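Local coordinates for glucokinase (Enterococcus faecalis, PDB 2QM1), which probably phosphorylates glucose with ATP as a glucokinase of the ROK family, and binds zinc and magnesium, at residues I39-D42 with G43-I46; H56-L60 with Y61-K65; L92-T95 with T96-V100; A164-V167 with G168-T171; L250-A253 with T254-G258. All coordinates share one frame; numbering follows the deposited sequence.

Interaction 1 of 5, residues I39-D42 with G43-I46; sequences ILED and GKHI
Two overlapping turns shape the backbone here: a type I' turn runs from Glu41 to Lys44, with Lys44 N donating to Glu41 O at 3.1 Å, and a type I turn, whose own bond is weak, spans Gly43 to Ile46. Asp42 and Gly43, the corner residues of the first turn, both have positive phi, and Gly43 N adds a weak bond to Ile39 O (3.3 Å). A water ties the loop further, donating to Leu40 O at 2.7 Å and accepting from His45 N at 2.9 Å.

Among the side chains, Glu41 and His45 carry the contact. His45 NE2 gives its N-H to Glu41 OE1 at 3.0 Å, nearly straight at 166°. The carboxylate oxygen lies at the ring edge, close to the imidazole plane, whereas the ring approaches from well above the carboxylate plane; the two planes stand 89° apart. With chi1 at -84° Glu41 turns CG away from its carbonyl carbon, and a bend at chi2 then carries the acid group to the ring. Lys44 lays its CG over the middle of one imidazole face, while its CD passes Glu41 CB at 4.0 Å. On the inner side Ile46 CD1 touches Ile39 CG2, and Ile39 O accepts a hydrogen bond from Asn93 ND2.

Held at its edge by the acid and covered on one face by aliphatic carbon, the imidazole has restricted rotation. Glu41 OE1 would probably polarise the ring and raise its proton affinity, with Lys44 NZ, 4.7 Å from the same oxygen, a milder counterweight.

Interaction 2 of 5, residues H56-L60 with Y61-K65; sequences HRIDL and YNMKK
Helix 46-60 ends in a Schellman motif in which Met63 N reaches back to Ile58 O (2.8 Å, 173°) and Asn62 N to Asp59 O (3.2 Å). Asn62, with positive phi, is the C' residue that turns the chain out of the helix, and Tyr61 N keeps a last helical bond to Arg57 O at 3.1 Å.

Three side chains pack together beside this end. Arg57 bends at chi2 (75°), which brings its guanidinium alongside Tyr61: the CE1 corner of the ring lies over one guanidinium face, 3.5 Å from NE, with the planes 54° apart rather than stacked. Leu60 runs beside the tyrosine in the same direction and sets CG over a ring face, a CH-pi contact of 4.1 Å to the centroid, while its CD2 meets Tyr61 CE1 at 3.6 Å. Ile58 CG2 and Met63 CB touch at 4.1 Å, their chains crossing at about a right angle; Met63 is modelled as selenomethionine, and both side chains also lie on Phe68.

Arg57 NH2 is hydrogen-bonded to Gln31 OE1 in strand 29-36, an anchor that limits how far the guanidinium can turn and steadies the surface on which Tyr61 rests.

Interaction 3 of 5, residues L92-T95 with T96-V100; sequences LNWT and TVQPV
CH-pi packing dominates, with Gln98 laying its CG over one face of the Trp94 indole. That carbon is 3.7 Å from the centroid of the five-membered ring and 3.4 Å from Trp94 CD2, over the CG-CD2 side of that ring. A bend at chi2 folds the Gln98 amide back over the chain, only 27° from the indole plane. The opposite indole face carries Leu92 CD1, so the indole lies between two aliphatic groups.

Apolar contact continues at the far end of the indole, where Val100 CG2 lies 4.1 Å from Trp94 CH2. Ile46 and Val86 also pack against the indole.

Among the hydrogen bonds, Gln98 NE2 donates to Thr96 O at 2.9 Å and 175°; the acceptor lies in the amide plane, although the donor stands well above the carbonyl plane of Thr96. This bond holds the amide in its folded position. Trp94 NE1 donates to Gly43 O in the neighbouring loop, which satisfies the buried indole N-H.

Backbone geometry completes the segment: Pro99 centres an inverse gamma turn, with a weak bond from Val100 N to Gln98 O (3.0 Å), and occupies the N-cap position of helix 100-108. This loop, packed round Trp94, links strand 85-87 to that helix, in the part of the fold built on the mixed sheet whose central strand is 7-13.

Interaction 4 of 5, residues A164-V167 with G168-T171; sequences AGEV and GHVT. With ZN (zinc ion), chain J.
Backbone hydrogen bonds shape the turn that joins Glu166 to His169: His169 N donates to Glu166 O at 3.1 Å, and Val170 N gives a weak bond to Val167 O at 3.3 Å. Glu166 itself centres an inverse gamma turn.

One water supplies the polar link between side chain and backbone, donating to Glu166 OE2 at 2.7 Å and accepting from Gly168 N at 2.9 Å. The Glu166 and His169 side chains run side by side, carboxylate and imidazole nearly coplanar at 25°. Glu166 OE2 faces the ring edge at CD2, 3.8 Å away, a contact rather than a hydrogen bond. The nearest atom of the Glu166 side chain lies about 4 Å from a bound magnesium ion.

Zinc is bound at another edge of the ring, by His169 ND1 at 2.2 Å. The His169 side chain, with chi1 -56° and chi2 -73°, presents this nitrogen to the metal. Cys179, Cys181 and Cys186 complete the site.

Packing extends across the dimer, where Val170 meets Asn256 of the second subunit and Glu166 meets Phe292 of that subunit. The Glu-Val-Gly-His sequence, followed by the cysteine cluster, matches the zinc-binding motif of the ROK family.

Interaction 5 of 5, residues L250-A253 with T254-G258; sequences LGLA and TGNLG
This stretch is the interior of helix 237-261, where Thr254 folds its hydroxyl back onto the carbonyl of Leu250, one turn earlier. Leu250 O accepts twice from the same residue: from Thr254 N at 2.9 Å (163°) and from Thr254 OG1 at 2.6 Å. The two donors come from opposite faces of the carbonyl plane, each tilted modestly out of it. Thr254 holds OG1 between its backbone N and carbonyl carbon (chi1 53°), a rotamer that lets the hydroxyl reach the oxygen of the preceding turn. Its methyl branch, CG2, also lies 3.3 Å from Leu250 O, and the residue packs on Val283 and Phe287 of helix 277-289.

The helical i to i-4 bonds continue with Gly255 N to Gly251 O at 2.8 Å, Asn256 N to Leu252 O at 3.0 Å and Leu257 N to Ala253 O at 3.1 Å. Leu257 CG comes within 3.4 Å of Ala253 O and so covers that carbonyl with aliphatic carbon. Leu252 and Asn256 run side by side in the same direction along one flank of the helix, where Leu252 meets Thr171 of the second subunit. Leu257 touches Thr260 of that subunit.

The buried threonine hydroxyl thus has its donor satisfied within its own helix. The double acceptance probably draws extra electron density toward Leu250 O and fixes the threonine rotamer.

All five contacts are local and follow in series along the chain; none nests within or crosses another. Interaction 1 folds the loop between strand 29-36 and helix 46-60, and interaction 2 closes the far end of that helix. Interaction 3 shapes the loop before helix 100-108 and joins interaction 1 directly, their centres about 9 Å apart, so two loops distant in sequence form one patch. Farther along, interaction 4 builds the zinc-binding loop, and interaction 5 lies in helix 237-261. These two meet through Val167 CG1 and Leu257 CD1, at 3.7 Å, and both face the second subunit. Interactions 1 and 5 lie on opposite sides of the chain's centre.

Interaction 1 of 5, residues I39-D42 with G43-I46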
loop_
_atom_site.group_PDB
_atom_site.type_symbol
_atom_site.label_atom_id
_atom_site.label_comp_id
_atom_site.label_asym_id
_atom_site.label_seq_id
_atom_site.Cartn_x
_atom_site.Cartn_y
_atom_site.Cartn_z
ATOM N N ILE B 39 -2.679 31.156 12.754
ATOM C CA ILE B 39 -3.271 30.056 13.527
ATOM C C ILE B 39 -4.026 30.466 14.826
ATOM O O ILE B 39 -4.567 29.598 15.557
ATOM C CB ILE B 39 -2.245 28.904 13.818
ATOM C CG1 ILE B 39 -1.186 29.330 14.850
ATOM C CG2 ILE B 39 -1.593 28.384 12.511
ATOM C CD1 ILE B 39 -0.724 28.208 15.756
ATOM N N LEU B 40 -4.069 31.771 15.077
ATOM C CA LEU B 40 -4.676 32.349 16.271
ATOM C C LEU B 40 -6.189 32.192 16.256
ATOM O O LEU B 40 -6.807 32.214 15.185
ATOM C CB LEU B 40 -4.327 33.838 16.377
ATOM C CG LEU B 40 -2.905 34.292 16.736
ATOM C CD1 LEU B 40 -2.751 35.747 16.349
ATOM C CD2 LEU B 40 -2.572 34.093 18.208
ATOM N N GLU B 41 -6.783 32.059 17.446
ATOM C CA GLU B 41 -8.234 31.904 17.562
ATOM C C GLU B 41 -8.682 30.631 16.837
ATOM O O GLU B 41 -9.479 30.700 15.921
ATOM C CB GLU B 41 -8.987 33.141 17.020
ATOM C CG GLU B 41 -9.138 34.303 18.003
ATOM C CD GLU B 41 -8.951 35.684 17.347
ATOM O OE1 GLU B 41 -9.894 36.217 16.700
ATOM O OE2 GLU B 41 -7.839 36.251 17.517
ATOM N N ASP B 42 -8.148 29.478 17.244
ATOM C CA ASP B 42 -8.584 28.163 16.746
ATOM C C ASP B 42 -8.587 28.111 15.225
ATOM O O ASP B 42 -9.416 27.410 14.622
ATOM C CB ASP B 42 -9.980 27.745 17.257
ATOM C CG ASP B 42 -10.287 28.252 18.659
ATOM O OD1 ASP B 42 -11.369 28.874 18.847
ATOM O OD2 ASP B 42 -9.462 28.038 19.568
ATOM N N GLY B 43 -7.657 28.855 14.624
ATOM C CA GLY B 43 -7.418 28.837 13.194
ATOM C C GLY B 43 -8.580 29.276 12.320
ATOM O O GLY B 43 -8.641 28.879 11.167
ATOM N N LYS B 44 -9.474 30.117 12.855
ATOM C CA LYS B 44 -10.695 30.527 12.132
ATOM C C LYS B 44 -10.414 31.537 11.050
ATOM O O LYS B 44 -11.279 31.786 10.219
ATOM C CB LYS B 44 -11.711 31.154 13.084
ATOM C CG LYS B 44 -11.207 32.411 13.764
ATOM C CD LYS B 44 -12.244 32.959 14.708
ATOM C CE LYS B 44 -13.108 34.011 14.067
ATOM N NZ LYS B 44 -14.019 34.668 15.106
ATOM N N HIS B 45 -9.220 32.137 11.091
ATOM C CA HIS B 45 -8.790 33.156 10.108
ATOM C C HIS B 45 -8.116 32.571 8.844
ATOM O O HIS B 45 -7.878 33.292 7.886
ATOM C CB HIS B 45 -7.877 34.220 10.784
ATOM C CG HIS B 45 -8.549 34.970 11.894
ATOM N ND1 HIS B 45 -9.658 35.761 11.692
ATOM C CD2 HIS B 45 -8.298 35.013 13.225
ATOM C CE1 HIS B 45 -10.051 36.276 12.845
ATOM N NE2 HIS B 45 -9.248 35.826 13.791
ATOM N N ILE B 46 -7.820 31.271 8.843
ATOM C CA ILE B 46 -7.036 30.666 7.753
ATOM C C ILE B 46 -7.833 30.672 6.437
ATOM O O ILE B 46 -7.450 31.330 5.461
ATOM C CB ILE B 46 -6.545 29.263 8.161
ATOM C CG1 ILE B 46 -5.541 29.406 9.312
ATOM C CG2 ILE B 46 -5.912 28.443 6.966
ATOM C CD1 ILE B 46 -5.093 28.059 9.900
HETATM O O HOH W 1 -6.684 31.898 12.481
#

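Interaction 2 of 5, residues H56-L60 with Y61-K65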
loop_
_atom_site.group_PDB
_atom_site.type_symbol
_atom_site.label_atom_id
_atom_site.label_comp_id
_atom_site.label_asym_id
_atom_site.label_seq_id
_atom_site.Cartn_x
_atom_site.Cartn_y
_atom_site.Cartn_z
ATOM N N HIS B 56 -8.212 39.208 -3.797
ATOM C CA HIS B 56 -7.361 40.401 -3.987
ATOM C C HIS B 56 -6.440 40.301 -5.206
ATOM O O HIS B 56 -6.144 41.323 -5.818
ATOM C CB HIS B 56 -6.537 40.684 -2.722
ATOM C CG HIS B 56 -5.761 41.963 -2.766
ATOM N ND1 HIS B 56 -6.336 43.193 -2.515
ATOM C CD2 HIS B 56 -4.453 42.203 -3.033
ATOM C CE1 HIS B 56 -5.407 44.133 -2.609
ATOM N NE2 HIS B 56 -4.260 43.557 -2.925
ATOM N N ARG B 57 -6.015 39.083 -5.555
ATOM C CA ARG B 57 -5.062 38.838 -6.662
ATOM C C ARG B 57 -5.826 39.007 -7.961
ATOM O O ARG B 57 -5.404 39.707 -8.921
ATOM C CB ARG B 57 -4.482 37.420 -6.544
ATOM C CG ARG B 57 -3.335 37.099 -7.509
ATOM C CD ARG B 57 -2.081 37.793 -7.006
ATOM N NE ARG B 57 -0.969 37.535 -7.904
ATOM C CZ ARG B 57 0.310 37.686 -7.582
ATOM N NH1 ARG B 57 0.648 38.190 -6.382
ATOM N NH2 ARG B 57 1.240 37.422 -8.506
ATOM N N ILE B 58 -7.000 38.387 -7.972
ATOM C CA ILE B 58 -7.913 38.556 -9.088
ATOM C C ILE B 58 -8.276 40.016 -9.331
ATOM O O ILE B 58 -8.275 40.479 -10.467
ATOM C CB ILE B 58 -9.147 37.681 -8.943
ATOM C CG1 ILE B 58 -8.751 36.255 -9.266
ATOM C CG2 ILE B 58 -10.253 38.143 -9.945
ATOM C CD1 ILE B 58 -9.728 35.191 -8.788
ATOM N N ASP B 59 -8.554 40.734 -8.254
ATOM C CA ASP B 59 -8.891 42.129 -8.334
ATOM C C ASP B 59 -7.658 43.003 -8.678
ATOM O O ASP B 59 -7.719 43.885 -9.536
ATOM C CB ASP B 59 -9.521 42.539 -7.014
ATOM C CG ASP B 59 -9.811 44.005 -6.938
ATOM O OD1 ASP B 59 -10.444 44.545 -7.883
ATOM O OD2 ASP B 59 -9.434 44.621 -5.906
ATOM N N LEU B 60 -6.539 42.720 -8.018
ATOM C CA LEU B 60 -5.307 43.466 -8.258
ATOM C C LEU B 60 -4.924 43.504 -9.744
ATOM O O LEU B 60 -4.479 44.525 -10.241
ATOM C CB LEU B 60 -4.143 42.921 -7.397
ATOM C CG LEU B 60 -2.803 43.673 -7.324
ATOM C CD1 LEU B 60 -2.959 45.188 -7.044
ATOM C CD2 LEU B 60 -1.828 42.982 -6.363
ATOM N N TYR B 61 -5.107 42.376 -10.425
ATOM C CA TYR B 61 -4.620 42.182 -11.784
ATOM C C TYR B 61 -5.770 42.135 -12.773
ATOM O O TYR B 61 -5.593 41.733 -13.931
ATOM C CB TYR B 61 -3.751 40.915 -11.860
ATOM C CG TYR B 61 -2.471 41.119 -11.103
ATOM C CD1 TYR B 61 -2.289 40.542 -9.874
ATOM C CD2 TYR B 61 -1.480 41.984 -11.578
ATOM C CE1 TYR B 61 -1.140 40.749 -9.155
ATOM C CE2 TYR B 61 -0.312 42.214 -10.856
ATOM C CZ TYR B 61 -0.156 41.591 -9.640
ATOM O OH TYR B 61 0.966 41.763 -8.862
ATOM N N ASN B 62 -6.936 42.584 -12.313
ATOM C CA ASN B 62 -8.115 42.593 -13.150
ATOM C C ASN B 62 -8.229 41.315 -13.959
ATOM O O ASN B 62 -8.303 41.353 -15.175
ATOM C CB ASN B 62 -8.123 43.837 -14.053
ATOM C CG ASN B 62 -8.403 45.107 -13.265
ATOM O OD1 ASN B 62 -9.557 45.478 -13.030
ATOM N ND2 ASN B 62 -7.355 45.771 -12.849
HETATM N N MSE B 63 -8.211 40.193 -13.256
HETATM C CA MSE B 63 -8.255 38.881 -13.888
HETATM C C MSE B 63 -9.680 38.500 -14.226
HETATM O O MSE B 63 -10.597 39.009 -13.629
HETATM C CB MSE B 63 -7.591 37.837 -12.992
HETATM C CG MSE B 63 -6.204 38.235 -12.604
HETATM SE SE MSE B 63 -5.264 36.793 -11.807
HETATM C CE MSE B 63 -4.906 35.733 -13.469
ATOM N N LYS B 64 -9.855 37.621 -15.205
ATOM C CA LYS B 64 -11.195 37.194 -15.670
ATOM C C LYS B 64 -11.536 35.906 -14.963
ATOM O O LYS B 64 -10.864 34.886 -15.161
ATOM C CB LYS B 64 -11.199 36.939 -17.179
ATOM C CG LYS B 64 -11.481 38.132 -18.050
ATOM C CD LYS B 64 -10.842 37.940 -19.421
ATOM C CE LYS B 64 -11.600 36.919 -20.231
ATOM N NZ LYS B 64 -11.317 37.086 -21.690
ATOM N N LYS B 65 -12.552 35.970 -14.103
ATOM C CA LYS B 65 -12.907 34.858 -13.192
ATOM C C LYS B 65 -13.247 33.550 -13.910
ATOM O O LYS B 65 -13.066 32.459 -13.364
ATOM C CB LYS B 65 -14.107 35.282 -12.350
ATOM C CG LYS B 65 -14.681 34.208 -11.466
ATOM C CD LYS B 65 -15.440 34.843 -10.309
ATOM C CE LYS B 65 -15.921 33.791 -9.361
ATOM N NZ LYS B 65 -17.116 33.071 -9.894
#

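Interaction 3 of 5, residues L92-T95 with T96-V100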
loop_
_atom_site.group_PDB
_atom_site.type_symbol
_atom_site.label_atom_id
_atom_site.label_comp_id
_atom_site.label_asym_id
_atom_site.label_seq_id
_atom_site.Cartn_x
_atom_site.Cartn_y
_atom_site.Cartn_z
ATOM N N LEU B 92 -2.682 23.417 13.149
ATOM C CA LEU B 92 -3.362 24.601 12.657
ATOM C C LEU B 92 -4.306 25.161 13.713
ATOM O O LEU B 92 -4.843 26.251 13.541
ATOM C CB LEU B 92 -4.130 24.279 11.366
ATOM C CG LEU B 92 -3.320 24.076 10.075
ATOM C CD1 LEU B 92 -4.227 23.858 8.850
ATOM C CD2 LEU B 92 -2.330 25.237 9.815
ATOM N N ASN B 93 -4.483 24.408 14.802
ATOM C CA ASN B 93 -5.481 24.695 15.833
ATOM C C ASN B 93 -6.906 24.372 15.388
ATOM O O ASN B 93 -7.853 24.794 16.024
ATOM C CB ASN B 93 -5.440 26.181 16.307
ATOM C CG ASN B 93 -4.228 26.521 17.180
ATOM O OD1 ASN B 93 -3.703 25.662 17.909
ATOM N ND2 ASN B 93 -3.796 27.802 17.133
ATOM N N TRP B 94 -7.078 23.665 14.280
ATOM C CA TRP B 94 -8.395 23.126 13.945
ATOM C C TRP B 94 -8.631 21.904 14.819
ATOM O O TRP B 94 -8.030 20.883 14.592
ATOM C CB TRP B 94 -8.482 22.744 12.470
ATOM C CG TRP B 94 -8.382 23.922 11.534
ATOM C CD1 TRP B 94 -8.503 25.237 11.867
ATOM C CD2 TRP B 94 -8.155 23.885 10.125
ATOM N NE1 TRP B 94 -8.349 26.028 10.758
ATOM C CE2 TRP B 94 -8.142 25.222 9.671
ATOM C CE3 TRP B 94 -7.976 22.852 9.196
ATOM C CZ2 TRP B 94 -7.961 25.557 8.329
ATOM C CZ3 TRP B 94 -7.785 23.179 7.867
ATOM C CH2 TRP B 94 -7.770 24.529 7.445
ATOM N N THR B 95 -9.474 22.017 15.844
ATOM C CA THR B 95 -9.724 20.860 16.700
ATOM C C THR B 95 -11.051 20.184 16.336
ATOM O O THR B 95 -11.426 19.121 16.842
ATOM C CB THR B 95 -9.689 21.251 18.177
ATOM O OG1 THR B 95 -10.604 22.337 18.393
ATOM C CG2 THR B 95 -8.278 21.679 18.563
ATOM N N THR B 96 -11.727 20.798 15.395
ATOM C CA THR B 96 -13.055 20.404 15.020
ATOM C C THR B 96 -12.998 20.222 13.492
ATOM O O THR B 96 -12.149 20.842 12.852
ATOM C CB THR B 96 -13.928 21.575 15.510
ATOM O OG1 THR B 96 -14.530 21.272 16.800
ATOM C CG2 THR B 96 -14.874 22.087 14.516
ATOM N N VAL B 97 -13.870 19.383 12.923
ATOM C CA VAL B 97 -13.914 19.150 11.456
ATOM C C VAL B 97 -14.199 20.480 10.702
ATOM O O VAL B 97 -15.172 21.185 11.019
ATOM C CB VAL B 97 -15.019 18.130 11.070
ATOM C CG1 VAL B 97 -14.931 17.756 9.627
ATOM C CG2 VAL B 97 -14.954 16.867 11.923
ATOM N N GLN B 98 -13.370 20.806 9.713
ATOM C CA GLN B 98 -13.514 22.044 8.963
ATOM C C GLN B 98 -14.144 21.816 7.571
ATOM O O GLN B 98 -13.646 20.982 6.783
ATOM C CB GLN B 98 -12.166 22.759 8.838
ATOM C CG GLN B 98 -11.516 23.159 10.196
ATOM C CD GLN B 98 -12.386 24.096 11.011
ATOM O OE1 GLN B 98 -12.658 25.247 10.611
ATOM N NE2 GLN B 98 -12.814 23.618 12.179
ATOM N N PRO B 99 -15.247 22.533 7.284
ATOM C CA PRO B 99 -15.978 22.449 6.010
ATOM C C PRO B 99 -15.299 23.336 4.960
ATOM O O PRO B 99 -15.943 24.204 4.377
ATOM C CB PRO B 99 -17.365 23.012 6.366
ATOM C CG PRO B 99 -17.095 24.007 7.436
ATOM C CD PRO B 99 -15.885 23.486 8.221
ATOM N N VAL B 100 -14.017 23.069 4.700
ATOM C CA VAL B 100 -13.192 23.961 3.916
ATOM C C VAL B 100 -13.721 24.100 2.504
ATOM O O VAL B 100 -13.768 25.182 1.968
ATOM C CB VAL B 100 -11.722 23.439 3.833
ATOM C CG1 VAL B 100 -10.916 24.242 2.831
ATOM C CG2 VAL B 100 -11.017 23.502 5.215
#

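Interaction 4 of 5, residues A164-V167 with G168-T171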
loop_
_atom_site.group_PDB
_atom_site.type_symbol
_atom_site.label_atom_id
_atom_site.label_comp_id
_atom_site.label_asym_id
_atom_site.label_seq_id
_atom_site.Cartn_x
_atom_site.Cartn_y
_atom_site.Cartn_z
ATOM N N ALA B 164 -4.297 6.902 4.215
ATOM C CA ALA B 164 -3.410 6.228 3.306
ATOM C C ALA B 164 -2.301 7.181 3.025
ATOM O O ALA B 164 -2.543 8.386 2.897
ATOM C CB ALA B 164 -4.145 5.871 1.970
ATOM N N GLY B 165 -1.093 6.647 2.863
ATOM C CA GLY B 165 0.028 7.504 2.603
ATOM C C GLY B 165 0.836 7.976 3.798
ATOM O O GLY B 165 1.872 8.638 3.630
ATOM N N GLU B 166 0.405 7.634 5.001
ATOM C CA GLU B 166 1.066 8.106 6.196
ATOM C C GLU B 166 2.358 7.339 6.532
ATOM O O GLU B 166 2.497 6.766 7.610
ATOM C CB GLU B 166 0.083 8.143 7.369
ATOM C CG GLU B 166 -0.939 9.307 7.267
ATOM C CD GLU B 166 -0.242 10.701 7.273
ATOM O OE1 GLU B 166 -0.669 11.586 6.513
ATOM O OE2 GLU B 166 0.760 10.891 8.003
ATOM N N VAL B 167 3.296 7.297 5.617
ATOM C CA VAL B 167 4.486 6.407 5.859
ATOM C C VAL B 167 5.443 6.860 6.970
ATOM O O VAL B 167 6.359 6.133 7.352
ATOM C CB VAL B 167 5.250 6.171 4.561
ATOM C CG1 VAL B 167 4.270 5.589 3.485
ATOM C CG2 VAL B 167 5.858 7.476 4.072
ATOM N N GLY B 168 5.261 8.079 7.452
ATOM C CA GLY B 168 6.070 8.622 8.524
ATOM C C GLY B 168 5.772 7.874 9.795
ATOM O O GLY B 168 6.586 7.814 10.710
ATOM N N HIS B 169 4.604 7.258 9.826
ATOM C CA HIS B 169 4.204 6.509 10.973
ATOM C C HIS B 169 4.192 4.979 10.795
ATOM O O HIS B 169 3.629 4.283 11.587
ATOM C CB HIS B 169 2.890 7.111 11.474
ATOM C CG HIS B 169 3.030 8.559 11.759
ATOM N ND1 HIS B 169 3.720 9.028 12.859
ATOM C CD2 HIS B 169 2.698 9.650 11.025
ATOM C CE1 HIS B 169 3.746 10.350 12.824
ATOM N NE2 HIS B 169 3.134 10.750 11.727
ATOM N N VAL B 170 4.863 4.468 9.761
ATOM C CA VAL B 170 5.250 3.049 9.677
ATOM C C VAL B 170 6.257 2.752 10.808
ATOM O O VAL B 170 7.175 3.539 11.044
ATOM C CB VAL B 170 5.849 2.776 8.264
ATOM C CG1 VAL B 170 6.718 1.559 8.231
ATOM C CG2 VAL B 170 4.717 2.662 7.255
ATOM N N THR B 171 6.021 1.682 11.565
ATOM C CA THR B 171 6.938 1.262 12.632
ATOM C C THR B 171 8.164 0.608 11.983
ATOM O O THR B 171 8.059 -0.414 11.347
ATOM C CB THR B 171 6.269 0.257 13.626
ATOM O OG1 THR B 171 5.142 0.876 14.255
ATOM C CG2 THR B 171 7.305 -0.264 14.706
HETATM ZN ZN ZN J . 4.175 7.957 14.741
HETATM O O HOH W 2 3.292 10.201 7.596
#

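Interaction 5 of 5, residues L250-A253 with T254-G258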
loop_
_atom_site.group_PDB
_atom_site.type_symbol
_atom_site.label_atom_id
_atom_site.label_comp_id
_atom_site.label_asym_id
_atom_site.label_seq_id
_atom_site.Cartn_x
_atom_site.Cartn_y
_atom_site.Cartn_z
ATOM N N LEU B 250 15.008 4.165 6.399
ATOM C CA LEU B 250 14.318 4.560 5.173
ATOM C C LEU B 250 14.312 3.421 4.199
ATOM O O LEU B 250 13.331 3.256 3.516
ATOM C CB LEU B 250 14.919 5.802 4.506
ATOM C CG LEU B 250 14.724 7.132 5.243
ATOM C CD1 LEU B 250 15.930 8.005 4.948
ATOM C CD2 LEU B 250 13.428 7.802 4.764
ATOM N N GLY B 251 15.411 2.654 4.116
ATOM C CA GLY B 251 15.420 1.471 3.254
ATOM C C GLY B 251 14.423 0.366 3.659
ATOM O O GLY B 251 13.820 -0.273 2.799
ATOM N N LEU B 252 14.263 0.118 4.952
ATOM C CA LEU B 252 13.306 -0.867 5.423
ATOM C C LEU B 252 11.893 -0.438 5.092
ATOM O O LEU B 252 11.102 -1.229 4.621
ATOM C CB LEU B 252 13.415 -1.064 6.931
ATOM C CG LEU B 252 12.503 -2.050 7.663
ATOM C CD1 LEU B 252 12.616 -3.474 7.173
ATOM C CD2 LEU B 252 12.943 -1.949 9.149
ATOM N N ALA B 253 11.593 0.819 5.365
ATOM C CA ALA B 253 10.241 1.303 5.226
ATOM C C ALA B 253 9.917 1.406 3.750
ATOM O O ALA B 253 8.894 0.941 3.360
ATOM C CB ALA B 253 10.083 2.649 5.947
ATOM N N THR B 254 10.813 1.962 2.925
ATOM C CA THR B 254 10.535 2.087 1.487
ATOM C C THR B 254 10.562 0.699 0.858
ATOM O O THR B 254 9.844 0.428 -0.056
ATOM C CB THR B 254 11.500 3.012 0.738
ATOM O OG1 THR B 254 12.851 2.607 1.000
ATOM C CG2 THR B 254 11.313 4.462 1.217
ATOM N N GLY B 255 11.397 -0.169 1.380
ATOM C CA GLY B 255 11.481 -1.525 0.860
ATOM C C GLY B 255 10.152 -2.258 1.022
ATOM O O GLY B 255 9.700 -2.967 0.102
ATOM N N ASN B 256 9.548 -2.115 2.199
ATOM C CA ASN B 256 8.347 -2.870 2.490
ATOM C C ASN B 256 7.200 -2.277 1.717
ATOM O O ASN B 256 6.252 -2.992 1.373
ATOM C CB ASN B 256 8.073 -2.931 4.014
ATOM C CG ASN B 256 8.792 -4.103 4.703
ATOM O OD1 ASN B 256 9.002 -4.101 5.925
ATOM N ND2 ASN B 256 9.180 -5.088 3.927
ATOM N N LEU B 257 7.264 -0.961 1.455
ATOM C CA LEU B 257 6.369 -0.351 0.468
ATOM C C LEU B 257 6.581 -0.931 -0.943
ATOM O O LEU B 257 5.615 -1.162 -1.699
ATOM C CB LEU B 257 6.578 1.165 0.439
ATOM C CG LEU B 257 6.071 1.958 1.662
ATOM C CD1 LEU B 257 6.549 3.390 1.538
ATOM C CD2 LEU B 257 4.611 1.974 1.677
ATOM N N GLY B 258 7.836 -1.159 -1.330
ATOM C CA GLY B 258 8.056 -1.794 -2.599
ATOM C C GLY B 258 7.521 -3.220 -2.644
ATOM O O GLY B 258 6.844 -3.628 -3.632
#